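Local atomic coordinates of putative metalloprotease II (Bacteroides fragilis, PDB entry 4ON1), a protein that probably cleaves peptide bonds within proteins as a zinc-dependent metalloendopeptidase related to fragilysin. Residues A262-V276 with P312-T324. Sequence-based numbering, arbitrary orientation.
Sequences ALESFQNYLRSWDEV and PRGNFEVAAISTT
The backbone O of Asn-315 is gripped by two nitrogens of Arg-271, whose guanidinium comes at it side-on. NE and NH2 of Arg-271 each lie 3.0 Å from this oxygen, which sits in the guanidinium plane; NH2 meets the C=O nearly head-on, whereas NE stands above the carbonyl plane. Arginine suits the place because its chain, extended from CG to NE, spans from the helix to the loop. One turn earlier, Gln-267 NE2 donates to Phe-316 O at 2.8 Å, on a lone pair and with an N-H...O angle of 157°. The same amide nitrogen gives a second hydrogen bond to a water that in turn donates to Glu-317 O, so successive loop carbonyls are tied to the helix. Helix 259-271 packs against strand 319-323, parallel neighbour of strand 284-288 and antiparallel to strand 299-301, an arrangement consistent with a metzincin catalytic domain; helix 331-340, next in the chain, carries the zinc ligands His-334 and His-338. The flat, apolar ring of Phe-316 packs against Leu-270 and Val-276. Leu-270 CB makes a CH-pi contact over its face, 4.0 Å from the ring centroid, while Val-276 O lies at the ring edge and Tyr-284 meets the ring edge-to-face. The small Ala-319, whose CB points at the helix, leaves room for larger side chains: its CB lies 3.9 Å from Leu-263 CD1 and equally near Gln-267 CG. Leu-263 holds its CG trans to the main-chain nitrogen (chi1 180°), which puts CD1 between Ala-319 CB and Ile-321 CG2. Beyond it, Ile-321 CD1 reaches Ala-262 CB at 4.0 Å, and Trp-292 touches both residues.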
ATOM      1  N   ALA A 262      -4.439 -18.922  -9.791  1.00 14.66           N
ATOM      2  CA  ALA A 262      -5.087 -18.029  -8.829  1.00 21.07           C
ATOM      3  C   ALA A 262      -5.631 -16.769  -9.503  1.00 19.99           C
ATOM      4  O   ALA A 262      -6.729 -16.309  -9.194  1.00 15.05           O
ATOM      5  CB  ALA A 262      -4.124 -17.660  -7.714  1.00 18.94           C
ATOM      6  N   LEU A 263      -4.862 -16.201 -10.421  1.00 17.81           N
ATOM      7  CA  LEU A 263      -5.321 -15.011 -11.135  1.00 18.24           C
ATOM      8  C   LEU A 263      -6.543 -15.321 -12.001  1.00 14.10           C
ATOM      9  O   LEU A 263      -7.547 -14.600 -11.969  1.00 16.93           O
ATOM     10  CB  LEU A 263      -4.206 -14.448 -12.019  1.00 13.28           C
ATOM     11  CG  LEU A 263      -4.610 -13.203 -12.813  1.00 14.17           C
ATOM     12  CD1 LEU A 263      -5.049 -12.089 -11.871  1.00 12.45           C
ATOM     13  CD2 LEU A 263      -3.471 -12.740 -13.698  1.00 22.81           C
ATOM     14  N   GLU A 264      -6.450 -16.404 -12.770  1.00 16.58           N
ATOM     15  CA  GLU A 264      -7.546 -16.836 -13.634  1.00 24.93           C
ATOM     16  C   GLU A 264      -8.801 -17.125 -12.818  1.00 20.13           C
ATOM     17  O   GLU A 264      -9.908 -16.754 -13.206  1.00 20.68           O
ATOM     18  CB  GLU A 264      -7.138 -18.083 -14.433  1.00 22.65           C
ATOM     19  CG  GLU A 264      -6.114 -17.796 -15.527  1.00 42.76           C
ATOM     20  CD  GLU A 264      -5.722 -19.035 -16.318  1.00 62.40           C
ATOM     21  OE1 GLU A 264      -6.403 -20.075 -16.176  1.00 70.50           O
ATOM     22  OE2 GLU A 264      -4.723 -18.972 -17.071  1.00 49.91           O
ATOM     23  N   SER A 265      -8.617 -17.778 -11.677  1.00 13.57           N
ATOM     24  CA  SER A 265      -9.734 -18.073 -10.791  1.00 16.34           C
ATOM     25  C   SER A 265     -10.339 -16.773 -10.269  1.00 17.58           C
ATOM     26  O   SER A 265     -11.557 -16.650 -10.147  1.00 14.35           O
ATOM     27  CB  SER A 265      -9.277 -18.968  -9.634  1.00 21.47           C
ATOM     28  OG  SER A 265     -10.317 -19.158  -8.691  1.00 31.47           O
ATOM     29  N   PHE A 266      -9.480 -15.804  -9.976  1.00 16.19           N
ATOM     30  CA  PHE A 266      -9.925 -14.480  -9.548  1.00 15.95           C
ATOM     31  C   PHE A 266     -10.783 -13.815 -10.619  1.00 20.19           C
ATOM     32  O   PHE A 266     -11.860 -13.289 -10.334  1.00 12.48           O
ATOM     33  CB  PHE A 266      -8.722 -13.593  -9.216  1.00 15.01           C
ATOM     34  CG  PHE A 266      -9.088 -12.188  -8.779  1.00 13.37           C
ATOM     35  CD1 PHE A 266      -8.403 -11.090  -9.288  1.00  8.93           C
ATOM     36  CD2 PHE A 266     -10.104 -11.971  -7.861  1.00 17.69           C
ATOM     37  CE1 PHE A 266      -8.716  -9.798  -8.884  1.00 10.67           C
ATOM     38  CE2 PHE A 266     -10.432 -10.677  -7.449  1.00  9.43           C
ATOM     39  CZ  PHE A 266      -9.735  -9.589  -7.959  1.00 10.84           C
ATOM     40  N   GLN A 267     -10.299 -13.833 -11.855  1.00 15.07           N
ATOM     41  CA  GLN A 267     -11.013 -13.182 -12.949  1.00 15.96           C
ATOM     42  C   GLN A 267     -12.349 -13.848 -13.270  1.00 17.88           C
ATOM     43  O   GLN A 267     -13.338 -13.167 -13.542  1.00 18.28           O
ATOM     44  CB  GLN A 267     -10.129 -13.145 -14.191  1.00 12.71           C
ATOM     45  CG  GLN A 267      -8.984 -12.123 -14.096  1.00 11.43           C
ATOM     46  CD  GLN A 267      -8.039 -12.225 -15.283  1.00 23.11           C
ATOM     47  OE1 GLN A 267      -7.398 -13.257 -15.486  1.00 23.33           O
ATOM     48  NE2 GLN A 267      -7.958 -11.160 -16.078  1.00 17.98           N
ATOM     49  N   ASN A 268     -12.381 -15.172 -13.231  1.00 13.26           N
ATOM     50  CA  ASN A 268     -13.638 -15.881 -13.419  1.00 17.18           C
ATOM     51  C   ASN A 268     -14.641 -15.522 -12.321  1.00 18.09           C
ATOM     52  O   ASN A 268     -15.831 -15.386 -12.585  1.00 23.17           O
ATOM     53  CB  ASN A 268     -13.411 -17.389 -13.483  1.00 25.02           C
ATOM     54  CG  ASN A 268     -12.860 -17.832 -14.828  1.00 52.59           C
ATOM     55  OD1 ASN A 268     -13.027 -17.140 -15.841  1.00 47.96           O
ATOM     56  ND2 ASN A 268     -12.205 -18.990 -14.849  1.00 52.90           N
ATOM     57  N   TYR A 269     -14.164 -15.361 -11.089  1.00 15.15           N
ATOM     58  CA  TYR A 269     -15.046 -14.907 -10.020  1.00 20.37           C
ATOM     59  C   TYR A 269     -15.633 -13.526 -10.332  1.00 16.56           C
ATOM     60  O   TYR A 269     -16.844 -13.310 -10.198  1.00 17.52           O
ATOM     61  CB  TYR A 269     -14.312 -14.867  -8.682  1.00 19.12           C
ATOM     62  CG  TYR A 269     -15.138 -14.252  -7.567  1.00 20.89           C
ATOM     63  CD1 TYR A 269     -16.091 -14.999  -6.880  1.00 19.33           C
ATOM     64  CD2 TYR A 269     -14.955 -12.922  -7.201  1.00 19.40           C
ATOM     65  CE1 TYR A 269     -16.848 -14.429  -5.856  1.00 17.73           C
ATOM     66  CE2 TYR A 269     -15.701 -12.341  -6.189  1.00 19.57           C
ATOM     67  CZ  TYR A 269     -16.643 -13.100  -5.518  1.00 22.20           C
ATOM     68  OH  TYR A 269     -17.377 -12.515  -4.512  1.00 22.23           O
ATOM     69  N   LEU A 270     -14.782 -12.603 -10.768  1.00 13.20           N
ATOM     70  CA  LEU A 270     -15.224 -11.238 -11.062  1.00 14.88           C
ATOM     71  C   LEU A 270     -16.306 -11.211 -12.134  1.00 20.68           C
ATOM     72  O   LEU A 270     -17.243 -10.413 -12.063  1.00 14.96           O
ATOM     73  CB  LEU A 270     -14.049 -10.367 -11.518  1.00 10.98           C
ATOM     74  CG  LEU A 270     -12.928 -10.132 -10.498  1.00 13.37           C
ATOM     75  CD1 LEU A 270     -11.786  -9.352 -11.139  1.00  9.64           C
ATOM     76  CD2 LEU A 270     -13.444  -9.396  -9.267  1.00 10.84           C
ATOM     77  N   ARG A 271     -16.170 -12.090 -13.122  1.00 13.44           N
ATOM     78  CA  ARG A 271     -17.040 -12.065 -14.287  1.00 24.74           C
ATOM     79  C   ARG A 271     -18.474 -12.485 -13.987  1.00 20.45           C
ATOM     80  O   ARG A 271     -19.377 -12.178 -14.760  1.00 22.86           O
ATOM     81  CB  ARG A 271     -16.448 -12.943 -15.391  1.00 16.79           C
ATOM     82  CG  ARG A 271     -15.308 -12.248 -16.108  1.00 23.72           C
ATOM     83  CD  ARG A 271     -14.402 -13.204 -16.861  1.00 20.56           C
ATOM     84  NE  ARG A 271     -13.313 -12.451 -17.484  1.00 18.63           N
ATOM     85  CZ  ARG A 271     -12.112 -12.945 -17.763  1.00 28.62           C
ATOM     86  NH1 ARG A 271     -11.827 -14.206 -17.477  1.00 25.17           N
ATOM     87  NH2 ARG A 271     -11.192 -12.168 -18.320  1.00 28.12           N
ATOM     88  N   SER A 272     -18.689 -13.170 -12.870  1.00 18.54           N
ATOM     89  CA  SER A 272     -20.049 -13.543 -12.488  1.00 31.39           C
ATOM     90  C   SER A 272     -20.449 -12.922 -11.153  1.00 26.75           C
ATOM     91  O   SER A 272     -21.463 -13.294 -10.568  1.00 26.54           O
ATOM     92  CB  SER A 272     -20.194 -15.065 -12.414  1.00 26.12           C
ATOM     93  OG  SER A 272     -19.248 -15.617 -11.521  1.00 22.37           O
ATOM     94  N   TRP A 273     -19.659 -11.952 -10.697  1.00 25.75           N
ATOM     95  CA  TRP A 273     -19.929 -11.250  -9.441  1.00 22.18           C
ATOM     96  C   TRP A 273     -20.874 -10.072  -9.669  1.00 26.07           C
ATOM     97  O   TRP A 273     -20.485  -9.056 -10.250  1.00 20.00           O
ATOM     98  CB  TRP A 273     -18.623 -10.756  -8.829  1.00 18.24           C
ATOM     99  CG  TRP A 273     -18.722 -10.305  -7.405  1.00 25.39           C
ATOM    100  CD1 TRP A 273     -19.728 -10.578  -6.523  1.00 26.15           C
ATOM    101  CD2 TRP A 273     -17.761  -9.512  -6.691  1.00 19.81           C
ATOM    102  NE1 TRP A 273     -19.454  -9.998  -5.307  1.00 23.55           N
ATOM    103  CE2 TRP A 273     -18.254  -9.342  -5.383  1.00 18.06           C
ATOM    104  CE3 TRP A 273     -16.533  -8.931  -7.034  1.00 17.08           C
ATOM    105  CZ2 TRP A 273     -17.562  -8.607  -4.410  1.00 22.34           C
ATOM    106  CZ3 TRP A 273     -15.845  -8.200  -6.069  1.00 20.36           C
ATOM    107  CH2 TRP A 273     -16.365  -8.046  -4.769  1.00 19.83           C
ATOM    108  N   ASP A 274     -22.109 -10.192  -9.194  1.00 23.58           N
ATOM    109  CA  ASP A 274     -23.107  -9.169  -9.493  1.00 26.34           C
ATOM    110  C   ASP A 274     -22.778  -7.827  -8.829  1.00 23.01           C
ATOM    111  O   ASP A 274     -23.227  -6.776  -9.292  1.00 30.06           O
ATOM    112  CB  ASP A 274     -24.503  -9.658  -9.093  1.00 49.22           C
ATOM    113  CG  ASP A 274     -24.632  -9.919  -7.608  1.00 76.23           C
ATOM    114  OD1 ASP A 274     -23.613 -10.249  -6.962  1.00 84.57           O
ATOM    115  OD2 ASP A 274     -25.764  -9.812  -7.092  1.00 92.19           O
ATOM    116  N   GLU A 275     -21.983  -7.858  -7.762  1.00 20.86           N
ATOM    117  CA  GLU A 275     -21.580  -6.627  -7.086  1.00 24.36           C
ATOM    118  C   GLU A 275     -20.715  -5.709  -7.972  1.00 33.40           C
ATOM    119  O   GLU A 275     -20.622  -4.509  -7.714  1.00 27.73           O
ATOM    120  CB  GLU A 275     -20.865  -6.955  -5.761  1.00 23.75           C
ATOM    121  CG  GLU A 275     -21.853  -7.208  -4.592  1.00 54.07           C
ATOM    122  CD  GLU A 275     -21.213  -7.770  -3.312  1.00 59.28           C
ATOM    123  OE1 GLU A 275     -20.712  -6.982  -2.482  1.00 52.98           O
ATOM    124  OE2 GLU A 275     -21.234  -9.005  -3.123  1.00 54.89           O
ATOM    125  N   VAL A 276     -20.090  -6.257  -9.013  1.00 21.74           N
ATOM    126  CA  VAL A 276     -19.243  -5.432  -9.886  1.00 24.22           C
ATOM    127  C   VAL A 276     -19.711  -5.507 -11.339  1.00 24.34           C
ATOM    128  O   VAL A 276     -18.936  -5.263 -12.266  1.00 22.54           O
ATOM    129  CB  VAL A 276     -17.737  -5.821  -9.810  1.00 22.30           C
ATOM    130  CG1 VAL A 276     -17.182  -5.524  -8.427  1.00 19.64           C
ATOM    131  CG2 VAL A 276     -17.523  -7.295 -10.179  1.00 12.77           C
ATOM    132  N   PRO A 312      -9.891   1.702 -22.424  1.00 25.03           N
ATOM    133  CA  PRO A 312      -9.614   0.651 -21.443  1.00 24.27           C
ATOM    134  C   PRO A 312     -10.064  -0.712 -21.926  1.00 21.77           C
ATOM    135  O   PRO A 312     -11.088  -0.825 -22.603  1.00 27.36           O
ATOM    136  CB  PRO A 312     -10.423   1.085 -20.212  1.00 23.67           C
ATOM    137  CG  PRO A 312     -11.492   1.983 -20.762  1.00 27.97           C
ATOM    138  CD  PRO A 312     -10.839   2.702 -21.905  1.00 25.84           C
ATOM    139  N   ARG A 313      -9.273  -1.730 -21.611  1.00 21.23           N
ATOM    140  CA  ARG A 313      -9.678  -3.113 -21.819  1.00 25.30           C
ATOM    141  C   ARG A 313     -10.877  -3.472 -20.945  1.00 26.89           C
ATOM    142  O   ARG A 313     -11.042  -2.919 -19.859  1.00 28.86           O
ATOM    143  CB  ARG A 313      -8.501  -4.033 -21.537  1.00 28.02           C
ATOM    144  CG  ARG A 313      -7.370  -3.829 -22.528  1.00 42.84           C
ATOM    145  CD  ARG A 313      -6.114  -4.538 -22.093  1.00 46.87           C
ATOM    146  NE  ARG A 313      -6.360  -5.963 -21.925  1.00 50.97           N
ATOM    147  CZ  ARG A 313      -6.174  -6.870 -22.873  1.00 51.63           C
ATOM    148  NH1 ARG A 313      -5.755  -6.498 -24.074  1.00 59.82           N
ATOM    149  NH2 ARG A 313      -6.424  -8.147 -22.618  1.00 49.99           N
ATOM    150  N   GLY A 314     -11.706  -4.400 -21.417  1.00 24.82           N
ATOM    151  CA  GLY A 314     -12.909  -4.788 -20.695  1.00 28.45           C
ATOM    152  C   GLY A 314     -12.878  -6.218 -20.188  1.00 26.35           C
ATOM    153  O   GLY A 314     -11.821  -6.852 -20.174  1.00 22.85           O
ATOM    154  N   ASN A 315     -14.036  -6.707 -19.744  1.00 19.59           N
ATOM    155  CA  ASN A 315     -14.198  -8.086 -19.282  1.00 19.32           C
ATOM    156  C   ASN A 315     -13.185  -8.494 -18.212  1.00 18.08           C
ATOM    157  O   ASN A 315     -12.710  -9.628 -18.201  1.00 24.42           O
ATOM    158  CB  ASN A 315     -14.117  -9.064 -20.468  1.00 19.50           C
ATOM    159  CG  ASN A 315     -14.592 -10.466 -20.102  1.00 28.04           C
ATOM    160  OD1 ASN A 315     -13.931 -11.463 -20.405  1.00 31.59           O
ATOM    161  ND2 ASN A 315     -15.729 -10.540 -19.419  1.00 28.19           N
ATOM    162  N   PHE A 316     -12.856  -7.559 -17.323  1.00 17.59           N
ATOM    163  CA  PHE A 316     -11.982  -7.844 -16.187  1.00 17.43           C
ATOM    164  C   PHE A 316     -10.629  -8.427 -16.618  1.00 15.22           C
ATOM    165  O   PHE A 316     -10.014  -9.200 -15.887  1.00 19.59           O
ATOM    166  CB  PHE A 316     -12.682  -8.798 -15.210  1.00 13.66           C
ATOM    167  CG  PHE A 316     -14.019  -8.292 -14.733  1.00 18.63           C
ATOM    168  CD1 PHE A 316     -14.093  -7.364 -13.706  1.00 18.60           C
ATOM    169  CD2 PHE A 316     -15.196  -8.721 -15.331  1.00 18.03           C
ATOM    170  CE1 PHE A 316     -15.321  -6.880 -13.268  1.00 14.40           C
ATOM    171  CE2 PHE A 316     -16.432  -8.235 -14.906  1.00 22.42           C
ATOM    172  CZ  PHE A 316     -16.492  -7.317 -13.869  1.00 15.42           C
ATOM    173  N   GLU A 317     -10.165  -8.040 -17.801  1.00 18.85           N
ATOM    174  CA  GLU A 317      -8.897  -8.550 -18.324  1.00 14.32           C
ATOM    175  C   GLU A 317      -7.697  -7.916 -17.647  1.00 15.63           C
ATOM    176  O   GLU A 317      -6.598  -8.467 -17.689  1.00 20.46           O
ATOM    177  CB  GLU A 317      -8.812  -8.328 -19.834  1.00 14.66           C
ATOM    178  CG  GLU A 317      -9.671  -9.293 -20.635  1.00 25.36           C
ATOM    179  CD  GLU A 317      -9.857  -8.848 -22.068  1.00 37.13           C
ATOM    180  OE1 GLU A 317      -9.097  -7.967 -22.527  1.00 33.37           O
ATOM    181  OE2 GLU A 317     -10.772  -9.374 -22.732  1.00 44.89           O
ATOM    182  N   VAL A 318      -7.900  -6.743 -17.049  1.00 15.03           N
ATOM    183  CA  VAL A 318      -6.823  -6.077 -16.321  1.00 16.80           C
ATOM    184  C   VAL A 318      -6.928  -6.410 -14.843  1.00 21.20           C
ATOM    185  O   VAL A 318      -7.793  -5.902 -14.141  1.00 12.38           O
ATOM    186  CB  VAL A 318      -6.847  -4.539 -16.503  1.00 19.69           C
ATOM    187  CG1 VAL A 318      -5.733  -3.889 -15.685  1.00 12.20           C
ATOM    188  CG2 VAL A 318      -6.712  -4.173 -17.970  1.00 16.44           C
ATOM    189  N   ALA A 319      -6.053  -7.289 -14.377  1.00 13.22           N
ATOM    190  CA  ALA A 319      -6.141  -7.764 -13.012  1.00 14.71           C
ATOM    191  C   ALA A 319      -4.794  -8.196 -12.489  1.00 16.30           C
ATOM    192  O   ALA A 319      -3.854  -8.435 -13.253  1.00 14.24           O
ATOM    193  CB  ALA A 319      -7.145  -8.922 -12.902  1.00 10.15           C
ATOM    194  N   ALA A 320      -4.712  -8.298 -11.173  1.00 13.80           N
ATOM    195  CA  ALA A 320      -3.518  -8.799 -10.528  1.00 14.49           C
ATOM    196  C   ALA A 320      -3.902  -9.438  -9.210  1.00 15.89           C
ATOM    197  O   ALA A 320      -5.031  -9.314  -8.753  1.00 12.06           O
ATOM    198  CB  ALA A 320      -2.509  -7.681 -10.305  1.00  8.66           C
ATOM    199  N   ILE A 321      -2.952 -10.135  -8.611  1.00 11.69           N
ATOM    200  CA  ILE A 321      -3.093 -10.583  -7.243  1.00 11.67           C
ATOM    201  C   ILE A 321      -1.886 -10.041  -6.480  1.00 17.11           C
ATOM    202  O   ILE A 321      -0.804  -9.882  -7.052  1.00 15.81           O
ATOM    203  CB  ILE A 321      -3.175 -12.108  -7.159  1.00 10.77           C
ATOM    204  CG1 ILE A 321      -1.864 -12.740  -7.615  1.00 14.64           C
ATOM    205  CG2 ILE A 321      -4.291 -12.631  -8.070  1.00 11.13           C
ATOM    206  CD1 ILE A 321      -1.935 -14.259  -7.719  1.00 16.04           C
ATOM    207  N   SER A 322      -2.069  -9.742  -5.201  1.00 12.83           N
ATOM    208  CA  SER A 322      -0.988  -9.148  -4.426  1.00 11.55           C
ATOM    209  C   SER A 322      -1.093  -9.471  -2.953  1.00 15.64           C
ATOM    210  O   SER A 322      -2.183  -9.453  -2.385  1.00 12.04           O
ATOM    211  CB  SER A 322      -0.978  -7.627  -4.609  1.00 11.85           C
ATOM    212  OG  SER A 322       0.091  -7.057  -3.865  1.00 15.04           O
ATOM    213  N   THR A 323       0.050  -9.741  -2.333  1.00 10.59           N
ATOM    214  CA  THR A 323       0.116  -9.818  -0.882  1.00 14.76           C
ATOM    215  C   THR A 323      -0.060  -8.415  -0.300  1.00 16.98           C
ATOM    216  O   THR A 323       0.166  -7.417  -0.992  1.00 12.62           O
ATOM    217  CB  THR A 323       1.452 -10.411  -0.405  1.00 14.06           C
ATOM    218  OG1 THR A 323       1.392 -10.694   1.004  1.00 14.40           O
ATOM    219  CG2 THR A 323       2.596  -9.451  -0.707  1.00 13.24           C
ATOM    220  N   THR A 324      -0.495  -8.326   0.951  1.00 15.17           N
ATOM    221  CA  THR A 324      -0.544  -7.029   1.628  1.00 15.66           C
ATOM    222  C   THR A 324       0.394  -7.010   2.826  1.00 23.54           C
ATOM    223  O   THR A 324       0.443  -6.025   3.563  1.00 21.64           O
ATOM    224  CB  THR A 324      -1.955  -6.674   2.116  1.00 10.12           C
ATOM    225  OG1 THR A 324      -2.456  -7.741   2.936  1.00 10.48           O
ATOM    226  CG2 THR A 324      -2.875  -6.465   0.937  1.00 12.22           C
TER
HETATM  227  O   HOH W   1      -6.536 -11.166 -18.646  1.00 22.53           O